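Pectinesterase 1 (Solanum lycopersicum, PDB 1XG2) hydrolyses the methyl esters of pectin in the plant cell wall, releasing methanol and leaving de-esterified galacturonan, and is held here in complex with an inhibitor protein. Local coordinates at residues 20-25 / 33-38; 182-187 / 191-196; 229-234 / 243-248. One frame throughout, in Å; residues are numbered along the deposited sequence.

Interaction 1: residues 20-25 / 33-38; sequences EAVAAA and YVIYVK
Ile35 on strand 33-37 packs against Ala21 and Val22 of helix 18-24, which is the connecting helix of a beta-alpha-beta unit (strand 5-7, helix 18-24, strand 33-37) at the N-terminal end of the parallel beta-helix. The apolar part is small and buried. Ile35 uses both of its branches: CG2 lies 3.8 Å from Ala21 CB, while CD1 meets Val22 CG2 at 3.9 Å, the two side chains crossing at about a right angle. CG1 stands anti to the carbonyl carbon (chi1 -62°), and the extended chi2 carries CD1 up to the helix backbone. A branched isoleucine suits this place because it can meet two neighbouring helix residues at once, and the small Ala21 lets the helix come close. Val7 and Leu55, from the strands on the two sides of 33-37, continue this apolar layer.

Farther along the chain, a second apolar touch puts Ala25 CB 3.7 Å from Tyr33 CE2, obliquely to the ring. The polar link is indirect. Tyrosine suits the place because its ring can pack on Ala25 while its hydroxyl reaches a water: this water lies 2.7 Å from Tyr33 OH and donates to Ala21 O at 2.8 Å.

Interaction 2: residues 182-187 / 191-196; sequences TAQGRT and QATGTS
Arg186 reaches across to the backbone of Gln191, and this is the tight, polar end of the contact. Its NH1 gives a nearly straight hydrogen bond to Gln191 O (3.0 Å, 165° at the hydrogen), with the oxygen at the guanidinium edge and only 5° out of its plane. Extended through chi2, the chain lays CD 3.3 Å from Thr193 OG1; the bend at chi3 (78°) then turns the guanidinium toward the Gln191 carbonyl. Long and flexible, arginine can span this gap; its NE is held by Tyr226 O, so two carbonyls fix the group. Thr193 OG1 itself bonds to Asn158. Gln191 OE1 takes a weak bond from Thr187 N (3.4 Å).

Farther along, the packing is looser: Thr182 CG2 and Thr195 CG2 are 4.3 Å apart, although Gln184 CG still approaches Thr195 OG1 at 3.6 Å. Gln184's side chain is about 7 Å from that of Trp223, a probable substrate-binding residue. The bound inhibitor occupies the turn's outer side, its Asp110 and Asn102 bonding to Gln191 NE2 and Ala192 N.

Strands 182-184 and 194-196 belong to different parallel sheets of the beta-helix; the axes of these short segments pass 8.0 Å apart at closest, with strand 160-164 beside Thr195 and strand 228-232 packing on Thr182 and Gln184.

Interaction 3: residues 229-234 / 243-248; sequences TVVMES and AGWAEW
Here the six-membered ring of Trp245 is inserted against Thr229 and Val231: a small, buried, apolar contact between strand 228-232 of the largest parallel sheet and the long loop that follows strand 235-236. No hydrogen bond crosses it, and the nearest CA atoms, those of Thr229 and Trp245, are 10.5 Å apart, so the indole spans most of the gap and meets the strand's side chains.

The far end of the ring does the touching. Thr229 CG2 sits at the ring edge, in its plane, 3.9 Å from Trp245 CH2. Thr229 CB approaches the neighbouring Trp245 CZ3 at 4.1 Å. Val231 adds CG2, which is 4.1 Å from Trp245 CH2 and approaches the ring obliquely. Two residues apart on the strand, Thr229 and Val231 both direct CB toward the loop, and their beta-branched side chains place methyl groups where the ring arrives. With Thr229 CG2 anti to its own N (chi1 -60° for OG1), it is the methyl rather than the hydroxyl that meets the indole. Tryptophan suits the other side because a large flat ring can extend from a loop to a distant strand.

The polar end of the indole is provided for as well: NE1 is hydrogen-bonded to Glu261 OE2. Around the ring, Tyr259 stacks on it and Tyr280 meets it with planes at about 45°. The ring is thereby held in a definite orientation. Gly244, just before it, adopts a positive phi of 84°, a conformation easily reached without a side chain.

Arg221, a substrate-binding residue by similarity, has its side chain about 7 Å from that of Trp245, and Trp248 of the same loop touches both Arg221 and Trp223. The arrangement is that of a pectinesterase beta-helix, in which a long loop between strands packs onto the coils and lies beside the probable substrate-binding cleft.

From the N terminus the chain first closes interaction 1, where 20-25 and 33-38 are joined through a seven-residue connection at the start of the beta-helix. Interaction 2 follows much later, closing the three-residue turn between 182-187 and 191-196, and interaction 3 then closes the eight residues between 229-234 and 243-248. The three are in series, with none nested or crossed. All reach the same parallel sheet, but interaction 1 lies on the opposite side of the chain's centre, about 25 Å from interaction 2 by nearest atoms. Interactions 2 and 3 touch on adjacent strands: Thr195 O and Val230 N, 3.0 Å apart, probably hydrogen-bond, joining successive coils.

Interaction 1: residues 20-25 / 33-38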
ATOM      1  N   GLU A  20      20.022   8.874  11.286  1.00 19.44           N
ATOM      2  CA  GLU A  20      21.377   9.242  10.876  1.00 20.28           C
ATOM      3  C   GLU A  20      21.991   8.195   9.945  1.00 20.04           C
ATOM      4  O   GLU A  20      22.629   8.532   8.950  1.00 19.87           O
ATOM      5  CB  GLU A  20      22.291   9.376  12.090  1.00 21.09           C
ATOM      6  CG  GLU A  20      22.036  10.551  13.015  1.00 23.56           C
ATOM      7  CD  GLU A  20      22.829  10.398  14.310  1.00 26.48           C
ATOM      8  OE1 GLU A  20      24.027  10.756  14.298  1.00 28.37           O
ATOM      9  OE2 GLU A  20      22.280   9.885  15.319  1.00 26.97           O
ATOM     10  N   ALA A  21      21.800   6.923  10.281  1.00 19.81           N
ATOM     11  CA  ALA A  21      22.316   5.830   9.462  1.00 19.97           C
ATOM     12  C   ALA A  21      21.678   5.799   8.074  1.00 19.72           C
ATOM     13  O   ALA A  21      22.363   5.583   7.070  1.00 19.83           O
ATOM     14  CB  ALA A  21      22.126   4.493  10.174  1.00 20.07           C
ATOM     15  N   VAL A  22      20.371   6.035   8.011  1.00 19.70           N
ATOM     16  CA  VAL A  22      19.689   6.064   6.730  1.00 19.44           C
ATOM     17  C   VAL A  22      20.213   7.211   5.862  1.00 20.45           C
ATOM     18  O   VAL A  22      20.502   7.007   4.687  1.00 19.67           O
ATOM     19  CB  VAL A  22      18.159   6.162   6.901  1.00 19.49           C
ATOM     20  CG1 VAL A  22      17.486   6.396   5.559  1.00 18.03           C
ATOM     21  CG2 VAL A  22      17.623   4.893   7.570  1.00 18.29           C
ATOM     22  N   ALA A  23      20.346   8.403   6.443  1.00 21.70           N
ATOM     23  CA  ALA A  23      20.894   9.556   5.720  1.00 23.01           C
ATOM     24  C   ALA A  23      22.304   9.307   5.159  1.00 23.77           C
ATOM     25  O   ALA A  23      22.613   9.730   4.043  1.00 24.50           O
ATOM     26  CB  ALA A  23      20.892  10.801   6.617  1.00 23.28           C
ATOM     27  N   ALA A  24      23.135   8.592   5.906  1.00 24.50           N
ATOM     28  CA  ALA A  24      24.510   8.315   5.488  1.00 24.81           C
ATOM     29  C   ALA A  24      24.600   7.130   4.536  1.00 25.09           C
ATOM     30  O   ALA A  24      25.658   6.870   3.974  1.00 24.82           O
ATOM     31  CB  ALA A  24      25.383   8.051   6.708  1.00 25.18           C
ATOM     32  N   ALA A  25      23.511   6.387   4.368  1.00 24.62           N
ATOM     33  CA  ALA A  25      23.516   5.258   3.442  1.00 24.45           C
ATOM     34  C   ALA A  25      23.662   5.793   2.017  1.00 24.32           C
ATOM     35  O   ALA A  25      23.228   6.900   1.731  1.00 23.80           O
ATOM     36  CB  ALA A  25      22.248   4.449   3.583  1.00 24.29           C
ATOM     37  N   TYR A  33      22.475  -2.825   0.951  1.00 18.85           N
ATOM     38  CA  TYR A  33      23.223  -2.136   1.991  1.00 18.36           C
ATOM     39  C   TYR A  33      22.486  -2.360   3.315  1.00 17.44           C
ATOM     40  O   TYR A  33      21.300  -2.114   3.391  1.00 16.17           O
ATOM     41  CB  TYR A  33      23.269  -0.646   1.676  1.00 18.70           C
ATOM     42  CG  TYR A  33      24.086   0.179   2.651  1.00 20.40           C
ATOM     43  CD1 TYR A  33      25.439   0.439   2.424  1.00 22.71           C
ATOM     44  CD2 TYR A  33      23.497   0.733   3.778  1.00 22.32           C
ATOM     45  CE1 TYR A  33      26.183   1.207   3.318  1.00 22.16           C
ATOM     46  CE2 TYR A  33      24.221   1.492   4.669  1.00 21.99           C
ATOM     47  CZ  TYR A  33      25.564   1.738   4.435  1.00 24.14           C
ATOM     48  OH  TYR A  33      26.263   2.520   5.341  1.00 23.59           O
ATOM     49  N   VAL A  34      23.202  -2.799   4.348  1.00 16.44           N
ATOM     50  CA  VAL A  34      22.587  -3.269   5.583  1.00 16.32           C
ATOM     51  C   VAL A  34      22.882  -2.353   6.768  1.00 16.14           C
ATOM     52  O   VAL A  34      24.057  -2.114   7.108  1.00 16.61           O
ATOM     53  CB  VAL A  34      23.067  -4.688   5.926  1.00 16.26           C
ATOM     54  CG1 VAL A  34      22.339  -5.224   7.182  1.00 16.63           C
ATOM     55  CG2 VAL A  34      22.854  -5.628   4.762  1.00 16.65           C
ATOM     56  N   ILE A  35      21.818  -1.839   7.385  1.00 16.07           N
ATOM     57  CA  ILE A  35      21.881  -1.119   8.667  1.00 15.93           C
ATOM     58  C   ILE A  35      21.376  -2.048   9.766  1.00 15.98           C
ATOM     59  O   ILE A  35      20.233  -2.479   9.713  1.00 15.91           O
ATOM     60  CB  ILE A  35      20.991   0.145   8.615  1.00 15.87           C
ATOM     61  CG1 ILE A  35      21.483   1.111   7.534  1.00 16.24           C
ATOM     62  CG2 ILE A  35      20.968   0.850   9.970  1.00 16.13           C
ATOM     63  CD1 ILE A  35      20.533   2.269   7.249  1.00 16.09           C
ATOM     64  N   TYR A  36      22.220  -2.345  10.754  1.00 16.34           N
ATOM     65  CA  TYR A  36      21.867  -3.185  11.898  1.00 16.44           C
ATOM     66  C   TYR A  36      21.568  -2.275  13.082  1.00 16.09           C
ATOM     67  O   TYR A  36      22.375  -1.433  13.418  1.00 17.03           O
ATOM     68  CB  TYR A  36      23.010  -4.173  12.211  1.00 17.04           C
ATOM     69  CG  TYR A  36      22.920  -4.918  13.541  1.00 19.36           C
ATOM     70  CD1 TYR A  36      21.739  -5.504  13.964  1.00 22.43           C
ATOM     71  CD2 TYR A  36      24.042  -5.055  14.365  1.00 23.68           C
ATOM     72  CE1 TYR A  36      21.662  -6.203  15.173  1.00 23.59           C
ATOM     73  CE2 TYR A  36      23.975  -5.753  15.582  1.00 24.74           C
ATOM     74  CZ  TYR A  36      22.774  -6.315  15.978  1.00 25.53           C
ATOM     75  OH  TYR A  36      22.684  -7.004  17.177  1.00 29.57           O
ATOM     76  N   VAL A  37      20.406  -2.440  13.694  1.00 15.51           N
ATOM     77  CA  VAL A  37      19.986  -1.640  14.827  1.00 15.72           C
ATOM     78  C   VAL A  37      19.985  -2.525  16.063  1.00 16.48           C
ATOM     79  O   VAL A  37      19.150  -3.429  16.195  1.00 16.79           O
ATOM     80  CB  VAL A  37      18.564  -1.059  14.612  1.00 15.48           C
ATOM     81  CG1 VAL A  37      18.218  -0.088  15.717  1.00 15.39           C
ATOM     82  CG2 VAL A  37      18.448  -0.397  13.242  1.00 15.49           C
ATOM     83  N   LYS A  38      20.931  -2.279  16.966  1.00 17.49           N
ATOM     84  CA  LYS A  38      21.038  -3.044  18.207  1.00 18.42           C
ATOM     85  C   LYS A  38      19.836  -2.841  19.111  1.00 18.54           C
ATOM     86  O   LYS A  38      19.075  -1.883  18.941  1.00 19.12           O
ATOM     87  CB  LYS A  38      22.304  -2.660  18.963  1.00 19.37           C
ATOM     88  CG  LYS A  38      23.597  -3.071  18.288  1.00 20.98           C
ATOM     89  CD  LYS A  38      24.676  -3.308  19.360  1.00 23.81           C
ATOM     90  CE  LYS A  38      26.076  -3.399  18.778  1.00 25.50           C
ATOM     91  NZ  LYS A  38      27.118  -3.605  19.847  1.00 24.75           N
TER
HETATM   92  O   HOH W   1      24.892   4.345   6.849  1.00 23.45           O

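Interaction 2: residues 182-187 / 191-196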
ATOM      1  N   THR A 182      -8.572  -5.868   7.216  1.00 11.16           N
ATOM      2  CA  THR A 182      -8.203  -5.117   5.999  1.00 11.40           C
ATOM      3  C   THR A 182      -9.184  -4.004   5.658  1.00 10.78           C
ATOM      4  O   THR A 182     -10.362  -4.068   5.992  1.00 11.41           O
ATOM      5  CB  THR A 182      -8.058  -6.030   4.766  1.00 11.19           C
ATOM      6  OG1 THR A 182      -9.316  -6.642   4.435  1.00 11.12           O
ATOM      7  CG2 THR A 182      -7.111  -7.177   5.036  1.00 11.12           C
ATOM      8  N   ALA A 183      -8.663  -2.976   5.005  1.00 10.75           N
ATOM      9  CA  ALA A 183      -9.460  -1.964   4.327  1.00 10.36           C
ATOM     10  C   ALA A 183      -8.731  -1.668   3.022  1.00  9.89           C
ATOM     11  O   ALA A 183      -7.952  -0.722   2.916  1.00  9.51           O
ATOM     12  CB  ALA A 183      -9.588  -0.717   5.173  1.00 10.76           C
ATOM     13  N   GLN A 184      -8.959  -2.524   2.035  1.00 10.38           N
ATOM     14  CA  GLN A 184      -8.204  -2.469   0.784  1.00  9.60           C
ATOM     15  C   GLN A 184      -8.790  -1.351  -0.081  1.00 10.22           C
ATOM     16  O   GLN A 184      -9.990  -1.281  -0.263  1.00 11.24           O
ATOM     17  CB  GLN A 184      -8.264  -3.826   0.084  1.00  9.55           C
ATOM     18  CG  GLN A 184      -7.055  -4.129  -0.801  1.00  9.34           C
ATOM     19  CD  GLN A 184      -7.033  -3.298  -2.070  1.00  9.82           C
ATOM     20  OE1 GLN A 184      -5.953  -2.915  -2.567  1.00 12.47           O
ATOM     21  NE2 GLN A 184      -8.207  -3.005  -2.597  1.00  6.26           N
ATOM     22  N   GLY A 185      -7.927  -0.500  -0.612  1.00 10.81           N
ATOM     23  CA  GLY A 185      -8.331   0.744  -1.238  1.00 11.07           C
ATOM     24  C   GLY A 185      -8.089   0.848  -2.739  1.00 11.09           C
ATOM     25  O   GLY A 185      -7.674   1.914  -3.209  1.00 11.93           O
ATOM     26  N   ARG A 186      -8.334  -0.223  -3.493  1.00 10.73           N
ATOM     27  CA  ARG A 186      -8.270  -0.165  -4.954  1.00 11.15           C
ATOM     28  C   ARG A 186      -9.478   0.589  -5.505  1.00 11.78           C
ATOM     29  O   ARG A 186     -10.619   0.175  -5.327  1.00 10.72           O
ATOM     30  CB  ARG A 186      -8.204  -1.560  -5.593  1.00 10.47           C
ATOM     31  CG  ARG A 186      -8.013  -1.512  -7.112  1.00 10.99           C
ATOM     32  CD  ARG A 186      -7.787  -2.851  -7.780  1.00 11.54           C
ATOM     33  NE  ARG A 186      -9.048  -3.582  -7.918  1.00 12.35           N
ATOM     34  CZ  ARG A 186      -9.356  -4.438  -8.890  1.00 14.56           C
ATOM     35  NH1 ARG A 186      -8.496  -4.731  -9.850  1.00 15.91           N
ATOM     36  NH2 ARG A 186     -10.556  -5.012  -8.902  1.00 14.66           N
ATOM     37  N   THR A 187      -9.190   1.688  -6.192  1.00 13.36           N
ATOM     38  CA  THR A 187     -10.180   2.644  -6.655  1.00 14.95           C
ATOM     39  C   THR A 187     -10.653   2.320  -8.070  1.00 15.08           C
ATOM     40  O   THR A 187     -11.740   2.718  -8.478  1.00 15.32           O
ATOM     41  CB  THR A 187      -9.520   4.042  -6.620  1.00 15.48           C
ATOM     42  OG1 THR A 187      -9.351   4.446  -5.247  1.00 18.54           O
ATOM     43  CG2 THR A 187     -10.401   5.102  -7.220  1.00 17.80           C
ATOM     44  N   GLN A 191      -6.233  -1.244 -12.170  1.00 12.42           N
ATOM     45  CA  GLN A 191      -5.078  -1.381 -11.297  1.00 12.29           C
ATOM     46  C   GLN A 191      -4.875  -2.849 -10.893  1.00 11.82           C
ATOM     47  O   GLN A 191      -5.801  -3.490 -10.407  1.00 11.48           O
ATOM     48  CB  GLN A 191      -5.235  -0.515 -10.033  1.00 12.70           C
ATOM     49  CG  GLN A 191      -5.256   1.000 -10.238  1.00 12.34           C
ATOM     50  CD  GLN A 191      -5.461   1.765  -8.920  1.00 12.46           C
ATOM     51  OE1 GLN A 191      -6.488   1.604  -8.240  1.00 17.65           O
ATOM     52  NE2 GLN A 191      -4.491   2.580  -8.559  1.00 11.09           N
ATOM     53  N   ALA A 192      -3.665  -3.365 -11.084  1.00 11.16           N
ATOM     54  CA  ALA A 192      -3.350  -4.757 -10.710  1.00 11.02           C
ATOM     55  C   ALA A 192      -2.860  -4.845  -9.259  1.00 10.63           C
ATOM     56  O   ALA A 192      -1.742  -5.305  -8.958  1.00 11.57           O
ATOM     57  CB  ALA A 192      -2.345  -5.355 -11.650  1.00 11.06           C
ATOM     58  N   THR A 193      -3.724  -4.422  -8.351  1.00 10.58           N
ATOM     59  CA  THR A 193      -3.386  -4.357  -6.942  1.00  9.99           C
ATOM     60  C   THR A 193      -4.390  -5.149  -6.143  1.00  9.98           C
ATOM     61  O   THR A 193      -5.430  -5.570  -6.656  1.00 10.01           O
ATOM     62  CB  THR A 193      -3.388  -2.914  -6.477  1.00 10.23           C
ATOM     63  OG1 THR A 193      -4.640  -2.308  -6.819  1.00  9.09           O
ATOM     64  CG2 THR A 193      -2.350  -2.102  -7.230  1.00  9.84           C
ATOM     65  N   GLY A 194      -4.083  -5.313  -4.866  1.00  9.72           N
ATOM     66  CA  GLY A 194      -4.943  -6.024  -3.946  1.00 10.14           C
ATOM     67  C   GLY A 194      -4.156  -6.643  -2.821  1.00  9.93           C
ATOM     68  O   GLY A 194      -2.936  -6.696  -2.854  1.00 10.70           O
ATOM     69  N   THR A 195      -4.875  -7.138  -1.825  1.00 10.55           N
ATOM     70  CA  THR A 195      -4.264  -7.747  -0.656  1.00  9.72           C
ATOM     71  C   THR A 195      -4.568  -9.234  -0.636  1.00  9.70           C
ATOM     72  O   THR A 195      -5.708  -9.650  -0.693  1.00  9.60           O
ATOM     73  CB  THR A 195      -4.804  -7.087   0.604  1.00  9.42           C
ATOM     74  OG1 THR A 195      -4.275  -5.759   0.713  1.00  9.33           O
ATOM     75  CG2 THR A 195      -4.338  -7.814   1.861  1.00  9.42           C
ATOM     76  N   SER A 196      -3.523 -10.028  -0.498  1.00 10.20           N
ATOM     77  CA  SER A 196      -3.654 -11.473  -0.441  1.00 10.28           C
ATOM     78  C   SER A 196      -3.042 -11.942   0.874  1.00 10.29           C
ATOM     79  O   SER A 196      -1.916 -11.587   1.197  1.00 10.32           O
ATOM     80  CB  SER A 196      -2.919 -12.101  -1.620  1.00 11.09           C
ATOM     81  OG  SER A 196      -2.855 -13.510  -1.494  1.00 11.80           O
TER

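Interaction 3: residues 229-234 / 243-248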
ATOM      1  N   THR A 229      -9.509  -8.186  -1.968  1.00 11.14           N
ATOM      2  CA  THR A 229      -8.865  -8.873  -0.879  1.00 11.43           C
ATOM      3  C   THR A 229      -9.236 -10.347  -0.914  1.00 12.00           C
ATOM      4  O   THR A 229     -10.405 -10.696  -1.106  1.00 12.80           O
ATOM      5  CB  THR A 229      -9.316  -8.257   0.446  1.00 11.61           C
ATOM      6  OG1 THR A 229      -8.960  -6.867   0.482  1.00 10.56           O
ATOM      7  CG2 THR A 229      -8.600  -8.883   1.633  1.00 11.62           C
ATOM      8  N   VAL A 230      -8.243 -11.208  -0.741  1.00 12.50           N
ATOM      9  CA  VAL A 230      -8.470 -12.639  -0.663  1.00 13.10           C
ATOM     10  C   VAL A 230      -7.713 -13.207   0.509  1.00 13.43           C
ATOM     11  O   VAL A 230      -6.547 -12.863   0.754  1.00 12.81           O
ATOM     12  CB  VAL A 230      -8.048 -13.362  -1.943  1.00 13.66           C
ATOM     13  CG1 VAL A 230      -8.124 -14.868  -1.765  1.00 15.48           C
ATOM     14  CG2 VAL A 230      -8.922 -12.928  -3.084  1.00 14.14           C
ATOM     15  N   VAL A 231      -8.403 -14.064   1.250  1.00 12.85           N
ATOM     16  CA  VAL A 231      -7.833 -14.732   2.400  1.00 13.17           C
ATOM     17  C   VAL A 231      -7.876 -16.224   2.077  1.00 13.70           C
ATOM     18  O   VAL A 231      -8.955 -16.766   1.878  1.00 13.40           O
ATOM     19  CB  VAL A 231      -8.646 -14.461   3.668  1.00 13.35           C
ATOM     20  CG1 VAL A 231      -8.077 -15.269   4.837  1.00 12.54           C
ATOM     21  CG2 VAL A 231      -8.672 -12.960   3.988  1.00 12.78           C
ATOM     22  N   MET A 232      -6.719 -16.869   1.993  1.00 13.96           N
ATOM     23  CA  MET A 232      -6.680 -18.280   1.596  1.00 14.68           C
ATOM     24  C   MET A 232      -5.698 -19.147   2.361  1.00 14.54           C
ATOM     25  O   MET A 232      -4.680 -18.679   2.856  1.00 13.64           O
ATOM     26  CB  MET A 232      -6.458 -18.402   0.085  1.00 15.70           C
ATOM     27  CG  MET A 232      -5.224 -17.804  -0.468  1.00 16.87           C
ATOM     28  SD  MET A 232      -5.326 -17.665  -2.307  1.00 19.68           S
ATOM     29  CE  MET A 232      -3.692 -17.111  -2.594  1.00 19.93           C
ATOM     30  N   GLU A 233      -6.034 -20.434   2.467  1.00 14.58           N
ATOM     31  CA  GLU A 233      -5.232 -21.406   3.180  1.00 14.95           C
ATOM     32  C   GLU A 233      -4.761 -20.892   4.532  1.00 14.02           C
ATOM     33  O   GLU A 233      -3.625 -21.129   4.939  1.00 13.77           O
ATOM     34  CB  GLU A 233      -4.047 -21.859   2.319  1.00 15.68           C
ATOM     35  CG  GLU A 233      -4.461 -22.652   1.087  1.00 18.68           C
ATOM     36  CD  GLU A 233      -4.782 -24.131   1.370  1.00 23.74           C
ATOM     37  OE1 GLU A 233      -4.608 -24.622   2.523  1.00 26.56           O
ATOM     38  OE2 GLU A 233      -5.225 -24.815   0.416  1.00 25.37           O
ATOM     39  N   SER A 234      -5.651 -20.199   5.227  1.00 13.24           N
ATOM     40  CA  SER A 234      -5.326 -19.570   6.498  1.00 13.38           C
ATOM     41  C   SER A 234      -6.225 -20.082   7.617  1.00 13.78           C
ATOM     42  O   SER A 234      -7.326 -20.600   7.378  1.00 13.55           O
ATOM     43  CB  SER A 234      -5.471 -18.047   6.396  1.00 13.17           C
ATOM     44  OG  SER A 234      -4.529 -17.488   5.498  1.00 12.88           O
ATOM     45  N   ALA A 243     -20.642 -13.105   9.359  1.00 16.54           N
ATOM     46  CA  ALA A 243     -20.804 -12.345   8.129  1.00 16.21           C
ATOM     47  C   ALA A 243     -19.485 -12.210   7.337  1.00 15.78           C
ATOM     48  O   ALA A 243     -19.512 -12.010   6.121  1.00 15.28           O
ATOM     49  CB  ALA A 243     -21.357 -10.970   8.432  1.00 16.17           C
ATOM     50  N   GLY A 244     -18.355 -12.269   8.041  1.00 14.90           N
ATOM     51  CA  GLY A 244     -17.034 -12.310   7.434  1.00 14.50           C
ATOM     52  C   GLY A 244     -16.478 -10.943   7.083  1.00 14.39           C
ATOM     53  O   GLY A 244     -15.315 -10.652   7.362  1.00 13.37           O
ATOM     54  N   TRP A 245     -17.314 -10.124   6.448  1.00 13.78           N
ATOM     55  CA  TRP A 245     -16.925  -8.837   5.899  1.00 13.62           C
ATOM     56  C   TRP A 245     -17.989  -7.811   6.261  1.00 14.39           C
ATOM     57  O   TRP A 245     -19.163  -8.165   6.512  1.00 14.65           O
ATOM     58  CB  TRP A 245     -16.752  -8.950   4.366  1.00 13.29           C
ATOM     59  CG  TRP A 245     -15.874 -10.099   3.973  1.00 11.74           C
ATOM     60  CD1 TRP A 245     -16.237 -11.405   3.902  1.00 12.69           C
ATOM     61  CD2 TRP A 245     -14.467 -10.059   3.636  1.00 12.06           C
ATOM     62  NE1 TRP A 245     -15.166 -12.181   3.535  1.00 12.39           N
ATOM     63  CE2 TRP A 245     -14.065 -11.382   3.363  1.00 11.90           C
ATOM     64  CE3 TRP A 245     -13.513  -9.037   3.528  1.00 11.69           C
ATOM     65  CZ2 TRP A 245     -12.767 -11.714   2.981  1.00 12.75           C
ATOM     66  CZ3 TRP A 245     -12.218  -9.366   3.132  1.00 11.75           C
ATOM     67  CH2 TRP A 245     -11.855 -10.703   2.880  1.00 12.79           C
ATOM     68  N   ALA A 246     -17.585  -6.546   6.314  1.00 14.45           N
ATOM     69  CA  ALA A 246     -18.463  -5.463   6.742  1.00 14.79           C
ATOM     70  C   ALA A 246     -18.610  -4.390   5.682  1.00 15.51           C
ATOM     71  O   ALA A 246     -17.703  -4.127   4.884  1.00 15.25           O
ATOM     72  CB  ALA A 246     -17.943  -4.840   8.026  1.00 14.92           C
ATOM     73  N   GLU A 247     -19.772  -3.754   5.699  1.00 15.92           N
ATOM     74  CA  GLU A 247     -20.027  -2.603   4.868  1.00 16.44           C
ATOM     75  C   GLU A 247     -19.102  -1.453   5.257  1.00 16.57           C
ATOM     76  O   GLU A 247     -18.720  -1.312   6.429  1.00 16.49           O
ATOM     77  CB  GLU A 247     -21.490  -2.175   5.037  1.00 16.64           C
ATOM     78  CG  GLU A 247     -22.481  -3.205   4.503  1.00 18.01           C
ATOM     79  CD  GLU A 247     -23.937  -2.810   4.747  1.00 20.62           C
ATOM     80  OE1 GLU A 247     -24.170  -1.766   5.379  1.00 20.92           O
ATOM     81  OE2 GLU A 247     -24.835  -3.555   4.301  1.00 19.94           O
ATOM     82  N   TRP A 248     -18.746  -0.642   4.268  1.00 16.75           N
ATOM     83  CA  TRP A 248     -18.088   0.627   4.504  1.00 17.23           C
ATOM     84  C   TRP A 248     -19.143   1.703   4.758  1.00 18.32           C
ATOM     85  O   TRP A 248     -19.069   2.432   5.740  1.00 17.65           O
ATOM     86  CB  TRP A 248     -17.232   1.026   3.300  1.00 17.27           C
ATOM     87  CG  TRP A 248     -16.533   2.340   3.470  1.00 16.90           C
ATOM     88  CD1 TRP A 248     -16.924   3.548   2.971  1.00 17.41           C
ATOM     89  CD2 TRP A 248     -15.312   2.579   4.184  1.00 17.41           C
ATOM     90  NE1 TRP A 248     -16.022   4.523   3.328  1.00 17.91           N
ATOM     91  CE2 TRP A 248     -15.028   3.954   4.081  1.00 17.91           C
ATOM     92  CE3 TRP A 248     -14.423   1.763   4.894  1.00 17.51           C
ATOM     93  CZ2 TRP A 248     -13.916   4.532   4.671  1.00 18.23           C
ATOM     94  CZ3 TRP A 248     -13.318   2.335   5.484  1.00 18.21           C
ATOM     95  CH2 TRP A 248     -13.066   3.708   5.358  1.00 18.81           C
TER